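Local coordinates for protein Non-ribosomal peptide synthetase (Methanobrevibacter ruminantium, PDB 6VTJ) that probably works as the carrier and reductase end of a peptide assembly line, reductively releasing the product held on a 4'-phosphopantetheine arm, at residues 14-19 against 59-64; 95-100 against 299-304; 116-121 against 459-464; 195-198 against 202-205; 395-400 against 410-415. All coordinates share one frame; numbering follows the deposited sequence.

Contact 1: residues 14-19 against 59-64; sequences TRLEHE and QGYSVR
The CA atoms of L16 and Y61 stand 10.4 Å apart, so the opening turn of helix 15-28 meets the loop behind helix 46-58 through side chains alone. Both elements belong to the helical bundle of the peptide carrier (thiolation) domain, in which S46, at the start of helix 46-58, lies by the 4'-phosphopantetheine. The junction of that helix with the loop is a Schellman motif: G60, with positive phi, is its C-prime residue, and Y61 N bonds to L56 O. From there the Y61 side chain heads toward helix 15-28 and touches it with its phenolic end. L16, whose CG lies anti to the backbone N (chi1 174°), runs past Y61 in the opposite direction and brings CD1 within 3.5 Å of Y61 CZ. E19 arrives at the ring edge with an extended chain, its carboxylate plane turned 57° from the ring. The hydrogen bond from Y61 OH to E19 OE1 is modelled at 2.3 Å, a length too short to be trusted. R15 NH1 lies a long 3.9 Å from E19 OE2, with charge alone linking them. Helix 74-82 touches both partners, A78 meeting L16 and L81 meeting Y61. At the helix start T14 and E17 form a capping box: E17 N donates to T14 OG1 at 3.2 Å, nearly straight at 169°, and T14 N returns a bond to E17 OE1.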
# COMPACT_ATOMS: atom_id res chain seq x y z
N THR A 14 -13.17 9.96 35.85
CA THR A 14 -14.29 9.03 35.82
C THR A 14 -13.80 7.59 35.87
O THR A 14 -12.61 7.30 35.68
CB THR A 14 -15.13 9.25 34.57
OG1 THR A 14 -14.49 8.59 33.47
CG2 THR A 14 -15.23 10.72 34.25
N ARG A 15 -14.72 6.66 36.16
CA ARG A 15 -14.31 5.26 36.30
C ARG A 15 -13.93 4.65 34.95
O ARG A 15 -13.04 3.78 34.88
CB ARG A 15 -15.42 4.44 36.97
CG ARG A 15 -14.98 3.01 37.35
CD ARG A 15 -15.84 2.33 38.43
NE ARG A 15 -17.27 2.27 38.09
CZ ARG A 15 -17.90 1.18 37.66
NH1 ARG A 15 -17.24 0.03 37.51
NH2 ARG A 15 -19.20 1.22 37.38
N LEU A 16 -14.57 5.10 33.87
CA LEU A 16 -14.16 4.67 32.54
C LEU A 16 -12.72 5.09 32.25
O LEU A 16 -11.92 4.29 31.73
CB LEU A 16 -15.12 5.23 31.49
CG LEU A 16 -14.82 5.02 30.01
CD1 LEU A 16 -14.68 3.54 29.66
CD2 LEU A 16 -15.88 5.68 29.16
N GLU A 17 -12.37 6.33 32.60
CA GLU A 17 -10.99 6.77 32.42
C GLU A 17 -10.04 5.94 33.26
O GLU A 17 -8.94 5.60 32.80
CB GLU A 17 -10.86 8.25 32.77
CG GLU A 17 -11.39 9.18 31.72
CD GLU A 17 -11.42 10.61 32.20
OE1 GLU A 17 -11.29 10.80 33.42
OE2 GLU A 17 -11.58 11.53 31.36
N HIS A 18 -10.43 5.62 34.50
CA HIS A 18 -9.60 4.77 35.34
C HIS A 18 -9.35 3.43 34.68
O HIS A 18 -8.23 2.92 34.70
CB HIS A 18 -10.26 4.57 36.70
CG HIS A 18 -9.96 5.66 37.68
ND1 HIS A 18 -10.84 6.68 37.95
CD2 HIS A 18 -8.86 5.90 38.43
CE1 HIS A 18 -10.31 7.50 38.84
NE2 HIS A 18 -9.10 7.04 39.15
N GLU A 19 -10.40 2.82 34.09
CA GLU A 19 -10.24 1.52 33.44
C GLU A 19 -9.29 1.61 32.25
O GLU A 19 -8.45 0.72 32.05
CB GLU A 19 -11.60 0.99 32.97
CG GLU A 19 -12.57 0.64 34.09
CD GLU A 19 -13.96 0.25 33.59
OE1 GLU A 19 -14.16 0.20 32.35
OE2 GLU A 19 -14.85 -0.00 34.43
N GLN A 59 -13.34 -6.32 27.59
CA GLN A 59 -14.13 -5.61 28.59
C GLN A 59 -15.47 -5.15 28.06
O GLN A 59 -16.17 -4.40 28.75
CB GLN A 59 -13.36 -4.39 29.11
CG GLN A 59 -11.98 -4.73 29.63
CD GLN A 59 -12.05 -5.49 30.92
OE1 GLN A 59 -12.95 -5.27 31.73
NE2 GLN A 59 -11.09 -6.38 31.14
N GLY A 60 -15.84 -5.55 26.84
CA GLY A 60 -17.14 -5.21 26.31
C GLY A 60 -17.28 -3.81 25.78
O GLY A 60 -18.41 -3.29 25.74
N TYR A 61 -16.19 -3.16 25.38
CA TYR A 61 -16.26 -1.87 24.70
C TYR A 61 -16.27 -2.07 23.19
O TYR A 61 -15.74 -3.07 22.68
CB TYR A 61 -15.10 -0.96 25.12
CG TYR A 61 -15.21 -0.54 26.57
CD1 TYR A 61 -16.18 0.38 26.97
CD2 TYR A 61 -14.37 -1.08 27.54
CE1 TYR A 61 -16.30 0.75 28.29
CE2 TYR A 61 -14.48 -0.71 28.87
CZ TYR A 61 -15.45 0.20 29.24
OH TYR A 61 -15.56 0.58 30.56
N SER A 62 -16.90 -1.14 22.47
CA SER A 62 -16.94 -1.19 21.01
C SER A 62 -15.89 -0.22 20.48
O SER A 62 -16.08 1.00 20.52
CB SER A 62 -18.33 -0.88 20.48
OG SER A 62 -19.18 -2.01 20.62
N VAL A 63 -14.76 -0.76 20.02
CA VAL A 63 -13.67 0.03 19.47
C VAL A 63 -13.11 -0.71 18.27
O VAL A 63 -13.28 -1.92 18.12
CB VAL A 63 -12.52 0.30 20.47
CG1 VAL A 63 -12.85 1.44 21.39
CG2 VAL A 63 -12.16 -0.96 21.25
N ARG A 64 -12.41 0.04 17.43
CA ARG A 64 -11.64 -0.58 16.37
C ARG A 64 -10.26 0.05 16.34
O ARG A 64 -9.98 1.03 17.04
CB ARG A 64 -12.35 -0.46 15.02
CG ARG A 64 -12.55 0.97 14.54
CD ARG A 64 -13.09 1.02 13.12
NE ARG A 64 -14.52 0.70 13.05
CZ ARG A 64 -15.03 -0.33 12.39
NH1 ARG A 64 -14.23 -1.14 11.72
NH2 ARG A 64 -16.34 -0.53 12.38

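Contact 2: residues 95-100 against 299-304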
# COMPACT_ATOMS: atom_id res chain seq x y z
N ASP A 95 -8.40 17.57 5.13
CA ASP A 95 -9.65 17.72 4.40
C ASP A 95 -9.71 19.06 3.68
O ASP A 95 -10.14 19.15 2.52
CB ASP A 95 -10.83 17.54 5.35
CG ASP A 95 -12.14 17.31 4.63
OD1 ASP A 95 -12.26 16.27 3.92
OD2 ASP A 95 -13.04 18.16 4.77
N ASP A 96 -9.23 20.12 4.33
CA ASP A 96 -9.17 21.43 3.70
C ASP A 96 -8.19 21.44 2.53
O ASP A 96 -8.47 22.01 1.47
CB ASP A 96 -8.79 22.49 4.72
CG ASP A 96 -9.88 22.75 5.74
OD1 ASP A 96 -11.08 22.78 5.37
OD2 ASP A 96 -9.55 22.92 6.93
N ILE A 97 -7.02 20.84 2.72
CA ILE A 97 -6.07 20.70 1.62
C ILE A 97 -6.73 19.99 0.44
O ILE A 97 -6.56 20.39 -0.72
CB ILE A 97 -4.79 19.99 2.10
CG1 ILE A 97 -4.06 20.89 3.09
CG2 ILE A 97 -3.87 19.69 0.95
CD1 ILE A 97 -2.96 20.19 3.85
N ILE A 98 -7.53 18.96 0.71
CA ILE A 98 -8.15 18.18 -0.35
C ILE A 98 -9.19 19.02 -1.09
O ILE A 98 -9.19 19.07 -2.33
CB ILE A 98 -8.77 16.90 0.23
CG1 ILE A 98 -7.68 15.86 0.48
CG2 ILE A 98 -9.84 16.35 -0.70
CD1 ILE A 98 -8.04 14.90 1.60
N LYS A 99 -10.06 19.70 -0.35
CA LYS A 99 -11.18 20.41 -0.96
C LYS A 99 -10.83 21.79 -1.49
O LYS A 99 -11.55 22.32 -2.33
CB LYS A 99 -12.33 20.52 0.05
CG LYS A 99 -12.98 19.19 0.39
CD LYS A 99 -13.95 19.35 1.54
CE LYS A 99 -14.72 18.07 1.82
NZ LYS A 99 -15.23 18.02 3.23
N ASN A 100 -9.73 22.39 -1.03
CA ASN A 100 -9.37 23.75 -1.45
C ASN A 100 -8.52 23.66 -2.71
O ASN A 100 -7.30 23.87 -2.70
CB ASN A 100 -8.65 24.50 -0.33
CG ASN A 100 -8.16 25.86 -0.78
OD1 ASN A 100 -8.92 26.64 -1.37
ND2 ASN A 100 -6.88 26.14 -0.53
N ALA A 299 -0.30 12.85 -3.52
CA ALA A 299 0.77 12.64 -4.48
C ALA A 299 0.24 12.59 -5.92
O ALA A 299 0.82 13.20 -6.82
CB ALA A 299 1.51 11.36 -4.12
N GLU A 300 -0.86 11.87 -6.15
CA GLU A 300 -1.45 11.81 -7.48
C GLU A 300 -1.80 13.20 -7.97
O GLU A 300 -1.55 13.54 -9.13
CB GLU A 300 -2.70 10.91 -7.48
CG GLU A 300 -2.41 9.40 -7.54
CD GLU A 300 -3.62 8.55 -7.93
OE1 GLU A 300 -4.57 9.09 -8.52
OE2 GLU A 300 -3.60 7.32 -7.68
N ARG A 301 -2.43 14.00 -7.11
CA ARG A 301 -2.80 15.35 -7.50
C ARG A 301 -1.58 16.20 -7.83
O ARG A 301 -1.61 16.99 -8.78
CB ARG A 301 -3.62 16.01 -6.40
CG ARG A 301 -4.26 17.33 -6.81
CD ARG A 301 -5.12 17.86 -5.67
NE ARG A 301 -4.31 18.43 -4.61
CZ ARG A 301 -4.80 19.01 -3.52
NH1 ARG A 301 -6.11 19.09 -3.32
NH2 ARG A 301 -3.96 19.51 -2.62
N ALA A 302 -0.49 16.06 -7.07
CA ALA A 302 0.73 16.78 -7.43
C ALA A 302 1.26 16.35 -8.80
O ALA A 302 1.71 17.20 -9.60
CB ALA A 302 1.79 16.57 -6.35
N VAL A 303 1.22 15.05 -9.07
CA VAL A 303 1.75 14.55 -10.34
C VAL A 303 0.94 15.10 -11.50
O VAL A 303 1.49 15.63 -12.48
CB VAL A 303 1.76 13.01 -10.33
CG1 VAL A 303 2.05 12.48 -11.73
CG2 VAL A 303 2.77 12.47 -9.32
N LEU A 304 -0.40 15.04 -11.39
CA LEU A 304 -1.25 15.54 -12.47
C LEU A 304 -1.18 17.07 -12.60
O LEU A 304 -1.28 17.61 -13.71
CB LEU A 304 -2.69 15.07 -12.24
CG LEU A 304 -2.92 13.57 -12.46
CD1 LEU A 304 -4.28 13.08 -11.92
CD2 LEU A 304 -2.80 13.23 -13.93
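R301 sends its guanidinium edge at the backbone of I97, and NH1 of R301 donates to O of I97 at 2.9 Å with an N-H...O angle of 162°. The acceptor lies within 2° of the guanidinium plane, whereas the donor is tilted 28° from the carbonyl plane. A second, weak bond runs from R301 NH2 to the same I97 O at 3.3 Å, so a single carbonyl oxygen is held by both terminal nitrogens. Alongside, CG2 of I97 comes 3.6 Å from R301 NH2, the two side chains crossing at about a right angle. The R301 chain bends at chi3, which turns its end toward the last turn of helix 94-99. An alanine here would remove both N-H donors and is likely to leave I97 O without this partner and a gap beside its CG2. In the next shell, Y103 OH hydrogen-bonds both R301 NH1 and I98 O, and Y101 makes a cation-pi contact with R301; I106 of helix 104-111 also touches its side chain. Helix 291-308, from which R301 projects, is the crossover helix of a beta-alpha-beta unit of the Rossmann-like reductase sheet, linking the parallel neighbouring strands 252-258 and 313-322. V303 packs on both strands, and E300 is held by a salt bridge to R317 and a hydrogen bond from S257. On helix 94-99 itself, K99 NZ bridges back one turn to D95 OD2 at 2.7 Å, using the syn lone pair of that oxygen.

Contact 3: residues 116-121 against 459-464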
# COMPACT_ATOMS: atom_id res chain seq x y z
N GLU A 116 -8.75 5.26 -27.22
CA GLU A 116 -8.46 5.86 -28.52
C GLU A 116 -7.09 6.52 -28.52
O GLU A 116 -6.28 6.31 -29.44
CB GLU A 116 -9.54 6.88 -28.87
CG GLU A 116 -9.32 7.56 -30.22
CD GLU A 116 -10.57 8.22 -30.76
OE1 GLU A 116 -10.56 9.46 -30.91
OE2 GLU A 116 -11.57 7.51 -31.05
N ASN A 117 -6.78 7.29 -27.47
CA ASN A 117 -5.51 8.02 -27.47
C ASN A 117 -4.33 7.10 -27.22
O ASN A 117 -3.23 7.36 -27.72
CB ASN A 117 -5.58 9.16 -26.47
CG ASN A 117 -6.41 10.32 -27.01
OD1 ASN A 117 -6.49 10.49 -28.23
ND2 ASN A 117 -7.04 11.08 -26.13
N PHE A 118 -4.52 6.00 -26.49
CA PHE A 118 -3.45 5.01 -26.42
C PHE A 118 -3.20 4.39 -27.78
O PHE A 118 -2.05 4.30 -28.24
CB PHE A 118 -3.79 3.90 -25.42
CG PHE A 118 -3.00 2.65 -25.68
CD1 PHE A 118 -1.65 2.61 -25.38
CD2 PHE A 118 -3.57 1.56 -26.29
CE1 PHE A 118 -0.89 1.48 -25.65
CE2 PHE A 118 -2.82 0.42 -26.56
CZ PHE A 118 -1.49 0.38 -26.24
N PHE A 119 -4.26 3.94 -28.44
CA PHE A 119 -4.09 3.21 -29.68
C PHE A 119 -3.54 4.10 -30.79
O PHE A 119 -2.70 3.66 -31.59
CB PHE A 119 -5.42 2.58 -30.09
CG PHE A 119 -5.34 1.74 -31.31
CD1 PHE A 119 -4.86 0.45 -31.25
CD2 PHE A 119 -5.74 2.25 -32.53
CE1 PHE A 119 -4.78 -0.34 -32.38
CE2 PHE A 119 -5.66 1.46 -33.68
CZ PHE A 119 -5.18 0.17 -33.59
N ASP A 120 -3.96 5.37 -30.84
CA ASP A 120 -3.49 6.25 -31.90
C ASP A 120 -2.15 6.91 -31.59
O ASP A 120 -1.49 7.37 -32.53
CB ASP A 120 -4.50 7.36 -32.17
CG ASP A 120 -5.81 6.84 -32.67
OD1 ASP A 120 -5.87 5.69 -33.18
OD2 ASP A 120 -6.80 7.60 -32.55
N GLY A 121 -1.74 6.97 -30.32
CA GLY A 121 -0.53 7.69 -29.96
C GLY A 121 0.76 6.96 -30.30
O GLY A 121 0.78 5.77 -30.64
N VAL A 459 -6.46 -3.32 -18.64
CA VAL A 459 -6.33 -4.67 -19.15
C VAL A 459 -6.13 -4.63 -20.65
O VAL A 459 -5.16 -5.19 -21.18
CB VAL A 459 -7.57 -5.51 -18.76
CG1 VAL A 459 -7.51 -6.93 -19.36
CG2 VAL A 459 -7.64 -5.60 -17.27
N ASP A 460 -6.97 -3.84 -21.34
CA ASP A 460 -6.91 -3.83 -22.80
C ASP A 460 -5.58 -3.31 -23.26
O ASP A 460 -4.93 -3.90 -24.15
CB ASP A 460 -8.04 -2.99 -23.37
CG ASP A 460 -9.38 -3.63 -23.20
OD1 ASP A 460 -9.41 -4.85 -22.99
OD2 ASP A 460 -10.40 -2.91 -23.25
N ILE A 461 -5.12 -2.22 -22.63
CA ILE A 461 -3.89 -1.60 -23.06
C ILE A 461 -2.74 -2.57 -22.85
O ILE A 461 -1.95 -2.83 -23.76
CB ILE A 461 -3.69 -0.26 -22.32
CG1 ILE A 461 -4.72 0.77 -22.82
CG2 ILE A 461 -2.28 0.26 -22.52
CD1 ILE A 461 -4.60 2.17 -22.16
N LEU A 462 -2.71 -3.21 -21.68
CA LEU A 462 -1.65 -4.16 -21.40
C LEU A 462 -1.69 -5.28 -22.42
O LEU A 462 -0.64 -5.71 -22.92
CB LEU A 462 -1.79 -4.72 -19.99
CG LEU A 462 -1.34 -3.87 -18.81
CD1 LEU A 462 -1.95 -4.46 -17.55
CD2 LEU A 462 0.16 -3.92 -18.74
N HIS A 463 -2.89 -5.73 -22.78
CA HIS A 463 -2.95 -6.82 -23.73
C HIS A 463 -2.41 -6.38 -25.08
O HIS A 463 -1.62 -7.10 -25.71
CB HIS A 463 -4.37 -7.34 -23.86
CG HIS A 463 -4.49 -8.39 -24.92
ND1 HIS A 463 -4.23 -9.72 -24.67
CD2 HIS A 463 -4.79 -8.30 -26.23
CE1 HIS A 463 -4.40 -10.41 -25.78
NE2 HIS A 463 -4.73 -9.57 -26.75
N SER A 464 -2.76 -5.16 -25.50
CA SER A 464 -2.21 -4.65 -26.75
C SER A 464 -0.69 -4.61 -26.69
O SER A 464 -0.03 -4.85 -27.70
CB SER A 464 -2.82 -3.28 -27.04
OG SER A 464 -2.01 -2.55 -27.93
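I461 is the first residue of 459-464 to meet F118, and the CA atoms of this pair are 7.4 Å apart, close enough for helix 115-120 to pack directly through its side chains on helix 456-464, which lies near the end of the chain, 337 residues separating the two segments. The methyl CG2 of I461 sits over one face of the F118 ring, 3.7 Å from the centroid and 13° off the ring normal, a well-centred CH-pi contact. The other branch of I461 follows the root of the aromatic side chain: CG1 lies 3.7 Å from F118 CD2, and CD1 is 3.8 Å from F118 CB. The two side chains thus slide past each other in opposite directions. One helical turn after I461, S464 comes to the ring edge. Its OG, anti to the backbone N (chi1 159°), lies near the ring plane at 3.4 Å from F118 CE2, a van der Waals approach with no hydrogen bond across the contact. Face and edge of one phenylalanine are therefore met by residues a single turn apart on the same helix. Around them, W115 from the start of helix 115-120 meets the F118 ring with planes at about 50° and touches both I461 and S464. P380 and S383, in the loop between helix 366-376 and strand 385-388, also touch F118, while L376 at the end of helix 366-376 touches I461.

Contact 4: residues 195-198 against 202-205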
# COMPACT_ATOMS: atom_id res chain seq x y z
N GLY A 195 20.99 8.37 -1.33
CA GLY A 195 19.98 9.41 -1.35
C GLY A 195 18.70 9.00 -0.66
O GLY A 195 18.45 7.82 -0.39
N ASP A 196 17.88 10.02 -0.42
CA ASP A 196 16.64 9.96 0.34
C ASP A 196 15.68 10.90 -0.37
O ASP A 196 15.98 12.09 -0.50
CB ASP A 196 16.90 10.41 1.79
CG ASP A 196 15.71 10.21 2.72
OD1 ASP A 196 14.54 10.27 2.26
OD2 ASP A 196 15.97 10.05 3.93
N ILE A 197 14.53 10.40 -0.84
CA ILE A 197 13.66 11.29 -1.61
C ILE A 197 13.11 12.43 -0.76
O ILE A 197 12.66 13.44 -1.31
CB ILE A 197 12.51 10.52 -2.32
CG1 ILE A 197 11.56 9.86 -1.32
CG2 ILE A 197 13.06 9.52 -3.34
CD1 ILE A 197 10.25 9.34 -1.97
N THR A 198 13.14 12.32 0.58
CA THR A 198 12.65 13.40 1.44
C THR A 198 13.62 14.57 1.55
O THR A 198 13.23 15.63 2.07
CB THR A 198 12.34 12.92 2.87
OG1 THR A 198 13.54 12.43 3.49
CG2 THR A 198 11.29 11.83 2.86
N ASP A 202 19.50 15.78 -2.26
CA ASP A 202 19.99 14.49 -2.76
C ASP A 202 19.69 14.30 -4.24
O ASP A 202 20.33 13.45 -4.88
CB ASP A 202 19.36 13.35 -1.97
CG ASP A 202 19.80 13.32 -0.52
OD1 ASP A 202 20.65 14.14 -0.14
OD2 ASP A 202 19.28 12.48 0.23
N PHE A 203 18.72 15.03 -4.80
CA PHE A 203 18.47 14.97 -6.24
C PHE A 203 19.48 15.77 -7.04
O PHE A 203 19.70 15.47 -8.23
CB PHE A 203 17.06 15.48 -6.55
CG PHE A 203 15.97 14.51 -6.18
CD1 PHE A 203 15.53 13.55 -7.10
CD2 PHE A 203 15.39 14.53 -4.92
CE1 PHE A 203 14.53 12.65 -6.76
CE2 PHE A 203 14.39 13.63 -4.57
CZ PHE A 203 13.96 12.69 -5.50
N LYS A 204 20.11 16.77 -6.42
CA LYS A 204 21.04 17.64 -7.13
C LYS A 204 22.16 16.85 -7.79
O LYS A 204 22.53 17.13 -8.93
CB LYS A 204 21.61 18.69 -6.17
N GLN A 205 22.68 15.82 -7.11
CA GLN A 205 23.77 15.03 -7.67
C GLN A 205 23.41 14.32 -8.97
O GLN A 205 24.31 13.83 -9.66
CB GLN A 205 24.25 13.99 -6.65
CG GLN A 205 23.24 12.86 -6.39
CD GLN A 205 23.71 11.91 -5.31
OE1 GLN A 205 24.83 11.40 -5.37
NE2 GLN A 205 22.85 11.65 -4.32
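The F203 ring meets 195-198 at its rim: O of I197 lies near the ring plane, 3.7 Å from F203 CE2, and CG2 of I197 is 3.9 Å from F203 CZ. The two side chains lie side by side and point the same way, I197 having CG1 between its backbone N and carbonyl carbon (chi1 64°), which places CG2 beside the backbone N. A second flat group, the D202 carboxylate, turns OD2 to D196 N at 2.9 Å; at 126° the hydrogen bond is weak. The same D202 OD2 lies 3.5 Å from G195 CA, and a side chain on that glycine would point toward 202-205. The third, the D196 carboxylate, is gripped on one face, where OD1 accepts from both T198 N, at 3.0 Å, and T198 OG1, at 2.7 Å. The bond from T198 N defines an Asx turn and holds the carboxylate against its own loop. The amide of Q205 donates from NE2 to D202 O at 3.1 Å, in the carbonyl plane and on a lone pair, and NE2 also bonds E194 O. Farther out, N240 of helix 229-246 donates to I197 O and touches F203, and D196 touches R159 in the loop after strand 154-158. The loop holding D196 directly follows strand 190-194 of the Rossmann-like sheet. In NADP-dependent relatives an aspartate and a hydrophobic residue just after this strand typically lie beside the cofactor's adenine, and D196 and I197 are consistent with that position.

Contact 5: residues 395-400 against 410-415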
# COMPACT_ATOMS: atom_id res chain seq x y z
N SER A 395 -11.74 -15.44 -4.90
CA SER A 395 -12.42 -15.19 -3.64
C SER A 395 -11.66 -15.87 -2.50
O SER A 395 -10.69 -16.59 -2.72
CB SER A 395 -13.86 -15.68 -3.69
OG SER A 395 -13.90 -17.08 -3.54
N HIS A 396 -12.12 -15.63 -1.27
CA HIS A 396 -11.49 -16.28 -0.14
C HIS A 396 -11.85 -17.75 -0.04
O HIS A 396 -11.18 -18.48 0.68
CB HIS A 396 -11.84 -15.54 1.15
CG HIS A 396 -11.04 -14.29 1.35
ND1 HIS A 396 -11.28 -13.14 0.63
CD2 HIS A 396 -9.97 -14.03 2.14
CE1 HIS A 396 -10.42 -12.21 1.00
NE2 HIS A 396 -9.61 -12.72 1.90
N ARG A 397 -12.86 -18.20 -0.79
CA ARG A 397 -13.07 -19.63 -0.93
C ARG A 397 -11.95 -20.25 -1.75
O ARG A 397 -11.49 -21.35 -1.44
CB ARG A 397 -14.43 -19.92 -1.57
CG ARG A 397 -15.62 -19.38 -0.79
CD ARG A 397 -16.94 -19.74 -1.47
NE ARG A 397 -18.06 -19.27 -0.66
CZ ARG A 397 -18.61 -18.07 -0.79
NH1 ARG A 397 -18.17 -17.21 -1.71
NH2 ARG A 397 -19.61 -17.72 0.02
N ASP A 398 -11.48 -19.55 -2.78
CA ASP A 398 -10.33 -20.04 -3.53
C ASP A 398 -9.11 -20.14 -2.63
O ASP A 398 -8.39 -21.15 -2.64
CB ASP A 398 -10.04 -19.11 -4.71
CG ASP A 398 -11.12 -19.12 -5.74
OD1 ASP A 398 -11.49 -20.23 -6.19
OD2 ASP A 398 -11.61 -18.03 -6.11
N ILE A 399 -8.89 -19.09 -1.83
CA ILE A 399 -7.72 -19.09 -0.95
C ILE A 399 -7.84 -20.20 0.08
O ILE A 399 -6.88 -20.94 0.31
CB ILE A 399 -7.54 -17.72 -0.28
CG1 ILE A 399 -7.03 -16.71 -1.30
CG2 ILE A 399 -6.59 -17.85 0.89
CD1 ILE A 399 -7.74 -15.38 -1.23
N VAL A 400 -9.02 -20.35 0.68
CA VAL A 400 -9.19 -21.37 1.71
C VAL A 400 -9.14 -22.77 1.11
O VAL A 400 -8.65 -23.70 1.75
CB VAL A 400 -10.48 -21.10 2.52
CG1 VAL A 400 -10.93 -22.34 3.26
CG2 VAL A 400 -10.22 -20.00 3.54
N ILE A 410 -10.23 -25.40 7.50
CA ILE A 410 -10.96 -24.14 7.61
C ILE A 410 -12.33 -24.28 6.96
O ILE A 410 -12.46 -24.83 5.86
CB ILE A 410 -10.16 -23.01 6.95
CG1 ILE A 410 -8.78 -22.86 7.63
CG2 ILE A 410 -10.99 -21.69 6.90
CD1 ILE A 410 -7.74 -22.18 6.73
N GLU A 411 -13.37 -23.79 7.64
CA GLU A 411 -14.76 -23.97 7.23
C GLU A 411 -15.42 -22.62 6.99
O GLU A 411 -15.17 -21.65 7.72
CB GLU A 411 -15.57 -24.75 8.29
CG GLU A 411 -15.21 -26.24 8.40
CD GLU A 411 -16.07 -26.99 9.42
N GLU A 412 -16.26 -22.54 5.96
CA GLU A 412 -17.18 -21.41 5.84
C GLU A 412 -18.36 -21.66 6.77
O GLU A 412 -19.00 -22.71 6.71
CB GLU A 412 -17.67 -21.24 4.40
CG GLU A 412 -18.63 -20.04 4.20
CD GLU A 412 -19.09 -19.90 2.74
OE1 GLU A 412 -18.46 -20.50 1.84
OE2 GLU A 412 -20.09 -19.18 2.49
N VAL A 413 -18.62 -20.71 7.67
CA VAL A 413 -19.65 -20.87 8.68
C VAL A 413 -20.60 -19.69 8.54
O VAL A 413 -20.28 -18.69 7.90
CB VAL A 413 -19.06 -20.93 10.10
CG1 VAL A 413 -18.12 -22.12 10.23
CG2 VAL A 413 -18.34 -19.63 10.42
N ASP A 414 -21.78 -19.81 9.15
CA ASP A 414 -22.72 -18.71 9.05
C ASP A 414 -22.31 -17.57 9.99
O ASP A 414 -21.41 -17.69 10.81
CB ASP A 414 -24.15 -19.17 9.36
CG ASP A 414 -24.31 -19.75 10.76
OD1 ASP A 414 -24.01 -19.06 11.77
OD2 ASP A 414 -24.80 -20.89 10.86
N PHE A 415 -23.03 -16.45 9.85
CA PHE A 415 -22.65 -15.23 10.56
C PHE A 415 -22.68 -15.43 12.07
O PHE A 415 -21.76 -14.99 12.78
CB PHE A 415 -23.57 -14.08 10.14
CG PHE A 415 -23.34 -13.60 8.74
CD1 PHE A 415 -22.36 -12.65 8.47
CD2 PHE A 415 -24.09 -14.11 7.69
CE1 PHE A 415 -22.15 -12.20 7.16
CE2 PHE A 415 -23.88 -13.67 6.39
CZ PHE A 415 -22.91 -12.72 6.12
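Extended chains bring R397 and E412 together: R397 has CG anti to its carbonyl carbon (chi1 -59°) and runs straight from CG to NE, while E412 stretches out with CG opposite the backbone N (chi1 -179°). The result is a two-pronged salt bridge, made side-on. NE of R397 donates to E412 OE1 at 2.8 Å, and NH2 of R397 donates to E412 OE2 at 2.9 Å, one nitrogen to each oxygen. The match is not flat, for guanidinium and carboxylate planes are 52° apart and both nitrogens approach from out of the carboxylate plane. The remaining terminal nitrogen, NH1, bonds S358 OG, which helps fix the rotation of the group. A methionine in place of R397 would probably leave the E412 carboxylate without its charged mate and S358 OG without this donor. One turn along the helix the chemistry changes: CG1 of V400 packs on CG2 of I410 at 3.7 Å, both residues buried. The helix itself begins with a capping box, in which S395 N donates to D398 OD2 at 2.9 Å and R397 N reaches S395 OG in a weak bond. Helix 396-403 thus faces the chain just before and within strand 411-412, which pairs in parallel with strand 351-352 through backbone bonds of E411 to G350 and M352. Helix 354-358 flanks the salt bridge, with A357 touching both R397 and E412, and I346 of helix 338-349 touches I410 while M352 touches V400.

How the contacts relate
Contact 1 is a surface contact within the carrier domain, its centre about 32 Å from the centre of the chain; contacts 3 and 4 are buried, and contacts 2 and 5 partly so. Contacts 2 and 4 both border the Rossmann-like sheet, and 195-198/202-205 is nested within the loop closed by 95-100/299-304, their centres 23 Å apart. Helix against helix occurs in contacts 2 and 3, yet one relies on an arginine reaching a backbone carbonyl and the other on an aromatic ring facing a methyl. Charged pairing across the segments is confined to contact 5, at a partly exposed edge, whereas buried contact 4 joins a carboxylate to backbone N-H. No two contacts touch.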